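Local coordinates for protein lysine cyclodeaminase (Streptomyces pristinaespiralis, PDB 5YU3) that catalyses the cyclising deamination of L-lysine to L-pipecolate with NAD as cofactor, and also recognises L-ornithine and L-2,4-diaminobutyric acid, at residues A[196-199]-A[200-204]; A[132-135]-A[136-140]; A[242-245]-A[246-249]; A[275-278]-A[279-283]. All blocks are in the same frame, centred on the assembly; numbering follows the deposited sequence.

Interaction 1: A[196-199]-A[200-204]; sequences ARIA and AEADV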
loop_
_atom_site.group_PDB
_atom_site.type_symbol
_atom_site.label_atom_id
_atom_site.label_comp_id
_atom_site.label_asym_id
_atom_site.label_seq_id
_atom_site.Cartn_x
_atom_site.Cartn_y
_atom_site.Cartn_z
ATOM N N ALA A 196 16.478 34.741 -9.145
ATOM C CA ALA A 196 16.597 35.453 -10.414
ATOM C C ALA A 196 17.985 35.271 -11.018
ATOM O O ALA A 196 18.123 35.135 -12.240
ATOM C CB ALA A 196 16.275 36.941 -10.223
ATOM N N ARG A 197 19.024 35.235 -10.179
ATOM C CA ARG A 197 20.367 34.997 -10.696
ATOM C C ARG A 197 20.507 33.571 -11.210
ATOM O O ARG A 197 21.143 33.335 -12.243
ATOM C CB ARG A 197 21.416 35.286 -9.618
ATOM C CG ARG A 197 22.821 34.899 -10.061
ATOM C CD ARG A 197 23.954 35.525 -9.241
ATOM N NE ARG A 197 25.227 35.145 -9.848
ATOM C CZ ARG A 197 26.223 34.524 -9.226
ATOM N NH1 ARG A 197 26.135 34.229 -7.937
ATOM N NH2 ARG A 197 27.322 34.212 -9.899
ATOM N N ILE A 198 19.912 32.610 -10.501
ATOM C CA ILE A 198 19.948 31.220 -10.945
ATOM C C ILE A 198 19.269 31.082 -12.300
ATOM O O ILE A 198 19.795 30.429 -13.211
ATOM C CB ILE A 198 19.299 30.314 -9.880
ATOM C CG1 ILE A 198 20.149 30.312 -8.599
ATOM C CG2 ILE A 198 19.102 28.895 -10.416
ATOM C CD1 ILE A 198 19.470 29.638 -7.406
ATOM N N ALA A 199 18.102 31.717 -12.463
ATOM C CA ALA A 199 17.401 31.685 -13.745
ATOM C C ALA A 199 18.265 32.250 -14.869
ATOM O O ALA A 199 18.319 31.682 -15.965
ATOM C CB ALA A 199 16.084 32.453 -13.633
ATOM N N ALA A 200 18.981 33.347 -14.602
ATOM C CA ALA A 200 19.765 33.988 -15.655
ATOM C C ALA A 200 21.013 33.196 -16.029
ATOM O O ALA A 200 21.434 33.229 -17.192
ATOM C CB ALA A 200 20.160 35.407 -15.233
ATOM N N GLU A 201 21.628 32.485 -15.077
ATOM C CA GLU A 201 22.974 31.972 -15.289
ATOM C C GLU A 201 23.072 30.459 -15.441
ATOM O O GLU A 201 24.086 29.982 -15.955
ATOM C CB GLU A 201 23.892 32.412 -14.139
ATOM C CG GLU A 201 24.292 33.883 -14.220
ATOM C CD GLU A 201 25.241 34.318 -13.112
ATOM O OE1 GLU A 201 25.082 35.449 -12.603
ATOM O OE2 GLU A 201 26.153 33.543 -12.756
ATOM N N ALA A 202 22.059 29.697 -15.040
ATOM C CA ALA A 202 22.198 28.243 -15.032
ATOM C C ALA A 202 21.992 27.646 -16.418
ATOM O O ALA A 202 21.178 28.124 -17.215
ATOM C CB ALA A 202 21.206 27.616 -14.047
ATOM N N ASP A 203 22.731 26.569 -16.692
ATOM C CA ASP A 203 22.496 25.740 -17.869
ATOM C C ASP A 203 21.444 24.664 -17.622
ATOM O O ASP A 203 20.716 24.278 -18.545
ATOM C CB ASP A 203 23.794 25.057 -18.306
ATOM C CG ASP A 203 24.887 26.048 -18.640
ATOM O OD1 ASP A 203 24.646 26.913 -19.511
ATOM O OD2 ASP A 203 25.979 25.958 -18.032
ATOM N N VAL A 204 21.371 24.159 -16.400
ATOM C CA VAL A 204 20.372 23.173 -16.005
ATOM C C VAL A 204 19.948 23.529 -14.587
ATOM O O VAL A 204 20.761 24.015 -13.797
ATOM C CB VAL A 204 20.945 21.741 -16.120
ATOM C CG1 VAL A 204 22.311 21.666 -15.468
ATOM C CG2 VAL A 204 19.983 20.704 -15.522
HETATM O O HOH W 1 18.878 29.720 -17.516
#
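Three consecutive backbone bonds of the i to i+4 kind carry the chain through the last turn of helix 195-201: Ala200 N gives to Ala196 O, Glu201 N to Arg197 O, and Ala202 N to Ile198 O at 3.0 Å. Ala202 then leaves the helical conformation, and a water bridges the turn by donating to Ala199 O (2.6 Å) and to Ala202 O (2.8 Å). The same four-residue spacing brings Arg197 and Glu201 together in a salt bridge. With CG anti to the backbone N (chi1 173°) and an extended chain, Arg197 places NE 2.8 Å from Glu201 OE1 in a fairly straight bond (160°). OE1 lies at the guanidinium edge, in its plane, yet is itself approached from above the carboxylate plane. The guanidinium and carboxylate planes stand 64° apart. The second link, from Arg197 NH2 to Glu201 OE2, is weak. Each partner has another mate: Arg197 NH1 pairs with Glu191, Glu201 OE2 with Arg165. A leucine in place of Arg197 would probably leave Glu191 without this mate and Glu201 leaning on Arg165. Ile198 CG2 approaches Ala202 CB at 4.4 Å. The helix lies against the parallel, Rossmann-type sheet, with Arg197, Ile198 and Glu201 on Leu167 of strand 165-169 and Ile198 also on Ile144 of strand 140-144; after Ala202 and Asp203 the chain enters strand 204-207.

Interaction 2: A[132-135]-A[136-140]; sequences LLAR and PDSHT
Arg135 and Asp137, two residues apart, lie side by side and point the same way, which lets the arginine grip the carboxylate side-on with two nitrogens. NE reaches Asp137 OD1 at 2.8 Å, on the syn lone pair of that oxygen, but the bond is bent and the oxygen is tilted from the guanidinium plane. NH2 meets Asp137 OD2 at 3.2 Å along a straight path (169°); here the oxygen is almost exactly in the guanidinium plane, and is itself met on its syn side but out of the carboxylate plane. The two planes are 54° apart. A bend at chi3 (75°) turns the guanidinium toward Asp137, while Asp137 holds CG between its own backbone N and carbonyl carbon, which swings the carboxylate back toward Arg135. The third nitrogen, NH1, forms a long, weak ion pair with Asp294.

The backbone bond from Ser138 N to Arg135 O, 2.9 Å long, closes a type I beta turn from Arg135 to Ser138, placed where helix 115-133 ends and the chain heads for strand 140-144 of the Rossmann-type sheet. Its donor sits well above the carbonyl plane. Arg135 O accepts a second time from the same residue, from Ser138 OG at 2.7 Å, which lies in that plane on a lone pair. The side-chain bond thus reinforces the turn closure. Beyond the turn, His139 ND1 and Thr140 OG1 share a hydrogen bond of 2.8 Å.

The remaining contacts are van der Waals touches of carbon on the serine hydroxyl: Ala134 CB rests 3.9 Å from Ser138 OG, and Arg135 CB approaches the same oxygen at 3.6 Å.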
loop_
_atom_site.group_PDB
_atom_site.type_symbol
_atom_site.label_atom_id
_atom_site.label_comp_id
_atom_site.label_asym_id
_atom_site.label_seq_id
_atom_site.Cartn_x
_atom_site.Cartn_y
_atom_site.Cartn_z
ATOM N N LEU A 132 19.406 13.658 -21.989
ATOM C CA LEU A 132 18.677 13.819 -23.243
ATOM C C LEU A 132 18.438 15.283 -23.604
ATOM O O LEU A 132 18.401 15.619 -24.796
ATOM C CB LEU A 132 17.326 13.099 -23.169
ATOM C CG LEU A 132 17.326 11.573 -23.345
ATOM C CD1 LEU A 132 16.136 10.960 -22.624
ATOM C CD2 LEU A 132 17.312 11.194 -24.816
ATOM N N LEU A 133 18.248 16.162 -22.611
ATOM C CA LEU A 133 17.662 17.476 -22.864
ATOM C C LEU A 133 18.496 18.659 -22.395
ATOM O O LEU A 133 18.142 19.803 -22.717
ATOM C CB LEU A 133 16.271 17.566 -22.207
ATOM C CG LEU A 133 15.215 16.644 -22.823
ATOM C CD1 LEU A 133 13.936 16.619 -21.994
ATOM C CD2 LEU A 133 14.913 17.074 -24.253
ATOM N N ALA A 134 19.553 18.447 -21.625
ATOM C CA ALA A 134 20.460 19.541 -21.306
ATOM C C ALA A 134 21.634 19.530 -22.275
ATOM O O ALA A 134 21.990 18.492 -22.843
ATOM C CB ALA A 134 20.977 19.431 -19.866
ATOM N N ARG A 135 22.237 20.695 -22.457
ATOM C CA ARG A 135 23.418 20.797 -23.299
ATOM C C ARG A 135 24.516 19.893 -22.742
ATOM O O ARG A 135 24.773 19.915 -21.532
ATOM C CB ARG A 135 23.900 22.244 -23.352
ATOM C CG ARG A 135 23.348 23.049 -24.527
ATOM C CD ARG A 135 24.118 24.362 -24.669
ATOM N NE ARG A 135 25.448 24.165 -25.252
ATOM C CZ ARG A 135 25.699 24.072 -26.558
ATOM N NH1 ARG A 135 24.712 24.167 -27.438
ATOM N NH2 ARG A 135 26.942 23.892 -26.986
ATOM N N PRO A 136 25.161 19.073 -23.572
ATOM C CA PRO A 136 26.189 18.164 -23.045
ATOM C C PRO A 136 27.391 18.870 -22.459
ATOM O O PRO A 136 28.161 18.235 -21.729
ATOM C CB PRO A 136 26.568 17.318 -24.264
ATOM C CG PRO A 136 26.021 18.194 -25.491
ATOM C CD PRO A 136 24.971 18.832 -25.044
ATOM N N ASP A 137 27.581 20.160 -22.740
ATOM C CA ASP A 137 28.656 20.921 -22.122
ATOM C C ASP A 137 28.152 21.813 -20.992
ATOM O O ASP A 137 28.854 22.753 -20.592
ATOM C CB ASP A 137 29.402 21.746 -23.179
ATOM C CG ASP A 137 28.504 22.736 -23.901
ATOM O OD1 ASP A 137 27.267 22.657 -23.743
ATOM O OD2 ASP A 137 29.033 23.597 -24.637
ATOM N N SER A 138 26.950 21.536 -20.472
ATOM C CA SER A 138 26.414 22.280 -19.337
ATOM C C SER A 138 27.431 22.362 -18.206
ATOM O O SER A 138 27.987 21.348 -17.773
ATOM C CB SER A 138 25.132 21.614 -18.835
ATOM O OG SER A 138 24.059 21.824 -19.740
ATOM N N HIS A 139 27.651 23.574 -17.719
ATOM C CA HIS A 139 28.694 23.856 -16.747
ATOM C C HIS A 139 28.149 24.361 -15.416
ATOM O O HIS A 139 28.769 24.120 -14.373
ATOM C CB HIS A 139 29.682 24.865 -17.392
ATOM C CG HIS A 139 30.480 25.697 -16.434
ATOM N ND1 HIS A 139 29.918 26.661 -15.620
ATOM C CD2 HIS A 139 31.818 25.771 -16.230
ATOM C CE1 HIS A 139 30.869 27.253 -14.918
ATOM N NE2 HIS A 139 32.032 26.734 -15.273
ATOM N N THR A 140 26.991 25.017 -15.415
ATOM C CA THR A 140 26.426 25.633 -14.218
ATOM C C THR A 140 25.077 25.010 -13.899
ATOM O O THR A 140 24.141 25.110 -14.698
ATOM C CB THR A 140 26.260 27.142 -14.402
ATOM O OG1 THR A 140 27.553 27.752 -14.514
ATOM C CG2 THR A 140 25.509 27.739 -13.218
#

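Interaction 3: A[242-245]-A[246-249]; sequences ELPL and GLLE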
loop_
_atom_site.group_PDB
_atom_site.type_symbol
_atom_site.label_atom_id
_atom_site.label_comp_id
_atom_site.label_asym_id
_atom_site.label_seq_id
_atom_site.Cartn_x
_atom_site.Cartn_y
_atom_site.Cartn_z
ATOM N N GLU A 242 5.850 24.390 -8.870
ATOM C CA GLU A 242 7.086 25.124 -8.644
ATOM C C GLU A 242 7.448 26.089 -9.758
ATOM O O GLU A 242 8.197 27.038 -9.503
ATOM C CB GLU A 242 8.257 24.146 -8.450
ATOM C CG GLU A 242 8.104 23.300 -7.192
ATOM C CD GLU A 242 9.256 22.336 -6.983
ATOM O OE1 GLU A 242 9.703 21.700 -7.963
ATOM O OE2 GLU A 242 9.704 22.219 -5.823
ATOM N N LEU A 243 6.953 25.880 -10.983
ATOM C CA LEU A 243 7.445 26.697 -12.081
ATOM C C LEU A 243 6.393 27.715 -12.526
ATOM O O LEU A 243 5.187 27.506 -12.347
ATOM C CB LEU A 243 7.842 25.848 -13.295
ATOM C CG LEU A 243 8.955 24.817 -13.099
ATOM C CD1 LEU A 243 9.277 24.114 -14.420
ATOM C CD2 LEU A 243 10.196 25.505 -12.548
ATOM N N PRO A 244 6.818 28.822 -13.118
ATOM C CA PRO A 244 5.845 29.810 -13.592
ATOM C C PRO A 244 5.176 29.345 -14.875
ATOM O O PRO A 244 5.810 28.752 -15.750
ATOM C CB PRO A 244 6.696 31.063 -13.810
ATOM C CG PRO A 244 8.202 30.511 -13.875
ATOM C CD PRO A 244 8.225 29.314 -13.336
ATOM N N LEU A 245 3.868 29.604 -14.971
ATOM C CA LEU A 245 3.108 29.156 -16.135
ATOM C C LEU A 245 3.733 29.652 -17.434
ATOM O O LEU A 245 3.839 28.900 -18.412
ATOM C CB LEU A 245 1.656 29.636 -16.031
ATOM C CG LEU A 245 0.775 29.297 -17.236
ATOM C CD1 LEU A 245 0.666 27.780 -17.430
ATOM C CD2 LEU A 245 -0.609 29.945 -17.102
ATOM N N GLY A 246 4.164 30.914 -17.457
ATOM C CA GLY A 246 4.714 31.473 -18.685
ATOM C C GLY A 246 5.917 30.701 -19.184
ATOM O O GLY A 246 6.045 30.433 -20.381
ATOM N N LEU A 247 6.805 30.313 -18.264
ATOM C CA LEU A 247 7.940 29.467 -18.613
ATOM C C LEU A 247 7.479 28.109 -19.140
ATOM O O LEU A 247 7.957 27.633 -20.175
ATOM C CB LEU A 247 8.831 29.304 -17.378
ATOM C CG LEU A 247 10.275 28.842 -17.497
ATOM C CD1 LEU A 247 11.060 29.299 -16.269
ATOM C CD2 LEU A 247 10.331 27.325 -17.625
ATOM N N LEU A 248 6.556 27.466 -18.426
ATOM C CA LEU A 248 6.059 26.153 -18.835
ATOM C C LEU A 248 5.472 26.189 -20.242
ATOM O O LEU A 248 5.692 25.272 -21.047
ATOM C CB LEU A 248 5.000 25.692 -17.835
ATOM C CG LEU A 248 4.950 24.308 -17.198
ATOM C CD1 LEU A 248 6.322 23.772 -16.822
ATOM C CD2 LEU A 248 4.056 24.428 -15.964
ATOM N N GLU A 249 4.717 27.244 -20.555
ATOM C CA GLU A 249 4.077 27.345 -21.859
ATOM C C GLU A 249 5.086 27.521 -22.984
ATOM O O GLU A 249 4.780 27.176 -24.129
ATOM C CB GLU A 249 3.067 28.496 -21.851
ATOM C CG GLU A 249 1.853 28.211 -20.977
ATOM C CD GLU A 249 0.884 29.386 -20.896
ATOM O OE1 GLU A 249 1.333 30.552 -20.993
ATOM O OE2 GLU A 249 -0.329 29.139 -20.722
#
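Pro244 and Leu248 begin helix 245-250 through a backbone bond: Pro244, at the N-cap position, offers its carbonyl O to Leu248 N at 3.1 Å in a nearly straight line (169°). Leu245 O follows by accepting from Glu249 N at 2.8 Å. Both donors arrive almost end-on to their carbonyls, as in a regular alpha-helical turn.

The apolar contacts involve buried side chains. Leu243 CD1 meets Leu248 CD1 at 3.8 Å, the two side chains crossing at about a right angle. The ring of Pro244 presses its CG against Leu247 CB, 3.8 Å away, with Leu247 CD1 close behind at 3.9 Å from the same CG. Replacing Pro244 by an alanine would remove the ring carbons and would probably open a gap beside Leu247 while setting the backbone ahead of the helix freer to turn.

A mixed contact occupies the exposed side. Glu249, extended beyond CG, runs back across Leu245, whose CG lies 3.7 Å from Glu249 OE2; CG of the glutamate also passes 3.3 Å from Leu245 O. The carboxylate end and CG of the glutamate lie against the leucine branches in van der Waals contact.

The helix belongs to the connection between strands 229-232 and 252-255 of the parallel sheet. Leu243 packs on Ile230 and Ala232 of the first strand, Leu247 also reaches Ile230, and Leu248 lies on Gln269 in a nearby loop.

Interaction 4: A[275-278]-A[279-283]; sequences LGPQ and LAHLC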
loop_
_atom_site.group_PDB
_atom_site.type_symbol
_atom_site.label_atom_id
_atom_site.label_comp_id
_atom_site.label_asym_id
_atom_site.label_seq_id
_atom_site.Cartn_x
_atom_site.Cartn_y
_atom_site.Cartn_z
ATOM N N LEU A 275 1.413 18.375 -23.895
ATOM C CA LEU A 275 2.531 17.593 -23.380
ATOM C C LEU A 275 3.398 17.080 -24.519
ATOM O O LEU A 275 2.892 16.689 -25.574
ATOM C CB LEU A 275 2.014 16.409 -22.568
ATOM C CG LEU A 275 1.875 16.553 -21.049
ATOM C CD1 LEU A 275 1.012 17.728 -20.680
ATOM C CD2 LEU A 275 1.316 15.258 -20.450
ATOM N N GLY A 276 4.717 17.079 -24.304
ATOM C CA GLY A 276 5.605 16.341 -25.175
ATOM C C GLY A 276 5.547 14.858 -24.876
ATOM O O GLY A 276 4.842 14.404 -23.969
ATOM N N PRO A 277 6.266 14.068 -25.669
ATOM C CA PRO A 277 6.317 12.628 -25.395
ATOM C C PRO A 277 6.940 12.362 -24.033
ATOM O O PRO A 277 7.874 13.049 -23.620
ATOM C CB PRO A 277 7.173 12.074 -26.533
ATOM C CG PRO A 277 7.252 13.292 -27.579
ATOM C CD PRO A 277 7.104 14.386 -26.887
ATOM N N GLN A 278 6.404 11.358 -23.335
ATOM C CA GLN A 278 6.874 11.027 -21.995
ATOM C C GLN A 278 8.322 10.541 -22.034
ATOM O O GLN A 278 8.850 10.146 -23.081
ATOM C CB GLN A 278 5.983 9.953 -21.363
ATOM C CG GLN A 278 6.066 8.588 -22.028
ATOM C CD GLN A 278 5.032 7.609 -21.487
ATOM O OE1 GLN A 278 5.347 6.739 -20.670
ATOM N NE2 GLN A 278 3.788 7.748 -21.938
ATOM N N LEU A 279 8.961 10.555 -20.860
ATOM C CA LEU A 279 10.391 10.261 -20.786
ATOM C C LEU A 279 10.713 8.878 -21.345
ATOM O O LEU A 279 11.706 8.712 -22.069
ATOM C CB LEU A 279 10.871 10.397 -19.342
ATOM C CG LEU A 279 12.348 10.075 -19.060
ATOM C CD1 LEU A 279 13.263 10.980 -19.867
ATOM C CD2 LEU A 279 12.614 10.220 -17.571
ATOM N N ALA A 280 9.870 7.876 -21.051
ATOM C CA ALA A 280 10.109 6.536 -21.580
ATOM C C ALA A 280 10.199 6.545 -23.100
ATOM O O ALA A 280 11.023 5.835 -23.688
ATOM C CB ALA A 280 9.005 5.576 -21.129
ATOM N N HIS A 281 9.359 7.347 -23.761
ATOM C CA HIS A 281 9.415 7.377 -25.220
ATOM C C HIS A 281 10.703 8.026 -25.709
ATOM O O HIS A 281 11.294 7.565 -26.697
ATOM C CB HIS A 281 8.196 8.096 -25.801
ATOM C CG HIS A 281 8.109 8.014 -27.299
ATOM N ND1 HIS A 281 8.451 9.058 -28.135
ATOM C CD2 HIS A 281 7.781 6.979 -28.110
ATOM C CE1 HIS A 281 8.291 8.684 -29.392
ATOM N NE2 HIS A 281 7.897 7.423 -29.404
ATOM N N LEU A 282 11.148 9.094 -25.037
ATOM C CA LEU A 282 12.435 9.697 -25.373
ATOM C C LEU A 282 13.568 8.686 -25.237
ATOM O O LEU A 282 14.496 8.660 -26.059
ATOM C CB LEU A 282 12.703 10.912 -24.485
ATOM C CG LEU A 282 11.685 12.061 -24.429
ATOM C CD1 LEU A 282 12.294 13.269 -23.748
ATOM C CD2 LEU A 282 11.196 12.406 -25.806
ATOM N N CYS A 283 13.500 7.829 -24.215
ATOM C CA CYS A 283 14.559 6.839 -24.017
ATOM C C CYS A 283 14.550 5.780 -25.114
ATOM O O CYS A 283 15.612 5.318 -25.547
ATOM C CB CYS A 283 14.415 6.183 -22.642
ATOM S SG CYS A 283 14.785 7.276 -21.271
HETATM O O HOH W 2 7.638 7.647 -19.201
#
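Pro277 sets its CB beside the imidazole of His281, 3.6 Å from ND1, and the same CB meets Leu282 CD2 at 4.1 Å. The proline stands just ahead of the N-terminus of helix 279-284, where Gln278 is the N-cap residue. With CG anti to the backbone N of His281 (chi1 -173°), the ring swings back to Pro277, whose CB meets it obliquely.

The first turn hangs from Gln278 O. Leu282 N gives to it at 3.2 Å, in the carbonyl plane and fairly straight (162°), and His281 N adds a weak bond at 2.9 Å.

This helix touches two others: Leu279 meets Ala129 and Leu132 of helix 115-133 as well as Leu35 of helix 20-39, and Ala280 touches Ile38 of the latter. On the incoming side, Pro277 O is hydrogen-bonded to the Thr254 hydroxyl of edge strand 252-255.

The glutamine side chain reaches the first turn through a water. Extended beyond CG, it carries its amide oxygen to the start of the helix, where one water donates to Gln278 OE1 and accepts from Ala280 N, each at 2.9 Å.

All four contacts belong to the NAD-binding, Rossmann-type part of the chain, but they are not equally connected. Interactions 1 and 2 meet at the starts of adjacent parallel strands, where Asp203 N lies 2.8 Å from Thr140 O and Asp203 OD2 lies 2.9 Å from His139 N, both probable hydrogen bonds. Interaction 2 also touches interaction 4 through leucines: Leu132 CD1 packs 3.9 Å from Leu282 CB. Interaction 3 stands apart, its nearest atoms about 6 Å from interaction 1 and about 8 Å from interaction 4. The side chains of Ile198 and Leu279 come to about 9 and 10 Å from NAD. Leu243 lies about 8 Å from the sodium ion, and Glu242 OE1 bonds weakly to the backbone N of Gly234, a sodium-site residue.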